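Local coordinates for protein serine acetyltransferase (PDB 3P47) that probably transfers an acetyl group to the hydroxyl of L-serine, a step in amino-acid biosynthesis, and is captured here with bound L-cysteine, at residues Q202-G207 and T236-L241. Residues are numbered along the deposited sequence; the frame is centred on the assembly and turned at random.
Sequences QSVTLG and TGAKVL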
loop_
_atom_site.group_PDB
_atom_site.type_symbol
_atom_site.label_atom_id
_atom_site.label_comp_id
_atom_site.label_asym_id
_atom_site.label_seq_id
_atom_site.Cartn_x
_atom_site.Cartn_y
_atom_site.Cartn_z
ATOM N N GLN A 202 3.206 -5.153 -11.755
ATOM C CA GLN A 202 3.285 -5.294 -10.303
ATOM C C GLN A 202 4.523 -6.101 -9.861
ATOM O O GLN A 202 5.009 -6.981 -10.596
ATOM C CB GLN A 202 1.981 -5.974 -9.817
ATOM C CG GLN A 202 1.756 -7.389 -10.377
ATOM C CD GLN A 202 0.883 -7.411 -11.636
ATOM O OE1 GLN A 202 0.958 -6.529 -12.461
ATOM N NE2 GLN A 202 0.072 -8.448 -11.774
ATOM N N SER A 203 5.058 -5.774 -8.683
ATOM C CA SER A 203 6.164 -6.538 -8.088
ATOM C C SER A 203 7.443 -6.579 -8.896
ATOM O O SER A 203 8.259 -7.459 -8.665
ATOM C CB SER A 203 5.725 -7.999 -7.772
ATOM O OG SER A 203 4.825 -7.991 -6.667
ATOM N N VAL A 204 7.641 -5.621 -9.797
ATOM C CA VAL A 204 8.906 -5.520 -10.529
ATOM C C VAL A 204 9.915 -4.660 -9.757
ATOM O O VAL A 204 9.588 -3.561 -9.285
ATOM C CB VAL A 204 8.680 -4.927 -11.940
ATOM C CG1 VAL A 204 9.976 -4.392 -12.536
ATOM C CG2 VAL A 204 8.032 -5.941 -12.874
ATOM N N THR A 205 11.150 -5.123 -9.669
ATOM C CA THR A 205 12.237 -4.306 -9.103
ATOM C C THR A 205 13.238 -4.001 -10.209
ATOM O O THR A 205 13.672 -4.918 -10.905
ATOM C CB THR A 205 12.985 -5.029 -7.936
ATOM O OG1 THR A 205 12.159 -5.048 -6.753
ATOM C CG2 THR A 205 14.296 -4.273 -7.569
ATOM N N LEU A 206 13.594 -2.726 -10.338
ATOM C CA LEU A 206 14.755 -2.302 -11.141
ATOM C C LEU A 206 15.631 -1.655 -10.087
ATOM O O LEU A 206 15.476 -0.473 -9.762
ATOM C CB LEU A 206 14.308 -1.285 -12.202
ATOM C CG LEU A 206 13.538 -1.873 -13.393
ATOM C CD1 LEU A 206 12.944 -0.806 -14.292
ATOM C CD2 LEU A 206 14.472 -2.767 -14.230
ATOM N N GLY A 207 16.503 -2.452 -9.486
ATOM C CA GLY A 207 17.022 -2.048 -8.188
ATOM C C GLY A 207 18.337 -2.690 -7.878
ATOM O O GLY A 207 19.106 -2.969 -8.783
ATOM N N THR A 236 5.376 -9.379 -14.422
ATOM C CA THR A 236 5.015 -9.460 -12.985
ATOM C C THR A 236 6.076 -10.200 -12.156
ATOM O O THR A 236 6.410 -11.365 -12.452
ATOM C CB THR A 236 3.622 -10.202 -12.838
ATOM O OG1 THR A 236 3.756 -11.580 -13.221
ATOM C CG2 THR A 236 2.567 -9.585 -13.749
ATOM N N GLY A 237 6.645 -9.540 -11.138
ATOM C CA GLY A 237 7.533 -10.271 -10.214
ATOM C C GLY A 237 8.999 -10.330 -10.561
ATOM O O GLY A 237 9.831 -10.767 -9.742
ATOM N N ALA A 238 9.333 -9.866 -11.761
ATOM C CA ALA A 238 10.719 -9.848 -12.220
ATOM C C ALA A 238 11.590 -8.954 -11.326
ATOM O O ALA A 238 11.204 -7.813 -10.979
ATOM C CB ALA A 238 10.797 -9.397 -13.667
ATOM N N LYS A 239 12.769 -9.461 -10.967
ATOM C CA LYS A 239 13.720 -8.720 -10.143
ATOM C C LYS A 239 14.970 -8.485 -10.968
ATOM O O LYS A 239 15.770 -9.439 -11.199
ATOM C CB LYS A 239 14.114 -9.518 -8.885
ATOM C CG LYS A 239 12.963 -10.021 -7.969
ATOM C CD LYS A 239 12.177 -8.844 -7.449
ATOM C CE LYS A 239 11.056 -9.255 -6.495
ATOM N NZ LYS A 239 9.983 -10.000 -7.188
ATOM N N VAL A 240 15.156 -7.238 -11.394
ATOM C CA VAL A 240 16.312 -6.842 -12.213
ATOM C C VAL A 240 17.254 -5.998 -11.345
ATOM O O VAL A 240 16.900 -4.887 -10.946
ATOM C CB VAL A 240 15.815 -6.028 -13.415
ATOM C CG1 VAL A 240 16.963 -5.684 -14.379
ATOM C CG2 VAL A 240 14.689 -6.798 -14.116
ATOM N N LEU A 241 18.437 -6.546 -11.040
ATOM C CA LEU A 241 19.279 -6.018 -9.979
ATOM C C LEU A 241 20.703 -5.708 -10.430
ATOM O O LEU A 241 21.318 -6.470 -11.184
ATOM C CB LEU A 241 19.312 -7.001 -8.800
ATOM C CG LEU A 241 17.957 -7.343 -8.109
ATOM C CD1 LEU A 241 18.139 -8.416 -7.049
ATOM C CD2 LEU A 241 17.331 -6.133 -7.424
#
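Thr205 bridges Ala238 and Val240 through its backbone N and O, the parallel-strand pattern in which one residue bonds to the two flanking its register partner, here Lys239. Thr205 N donates to Ala238 O at 3.0 Å, and Thr205 O accepts from Val240 N at 2.8 Å. Gly207 N continues the series to Val240 O, while Gly237 N reaches Gln202 O at the turn before the strands. On one face Leu206 stacks in register on Val240, its CD2 branch 3.6 Å from Val240 CB and the chains alongside each other; Ile234 and Pro226 add to this apolar layer. On the other face the contact is diagonal: chi1 of -73° sets Thr205 OG1 beside the backbone N and turns CG2 anti to it, 3.6 Å from Leu241 CD2, while CD of Lys239 passes beside Thr205 OG1.

Parallel strands stacked coil on coil, with an apolar layer turned to one side, are as expected of the left-handed parallel beta-helix of hexapeptide-repeat transferases; 205-207 and 239-241 are neighbouring rungs of one wall, although the coil between them, through strands 227-228 and 233-234, is lengthened by a loop.

Further out, bends at chi2 and chi4 carry Lys239 NZ back to donate to Gly237 O at 2.7 Å from above the carbonyl plane, and weakly to Ser203 O; it also bonds Asn255 OD1 of the second subunit. Gln202, its amide against the Thr236 methyl (NE2 to CG2 3.4 Å), gives NE2 to Thr205 OG1 of the third subunit, and Thr205 OG1 in turn meets Gln202 of the second.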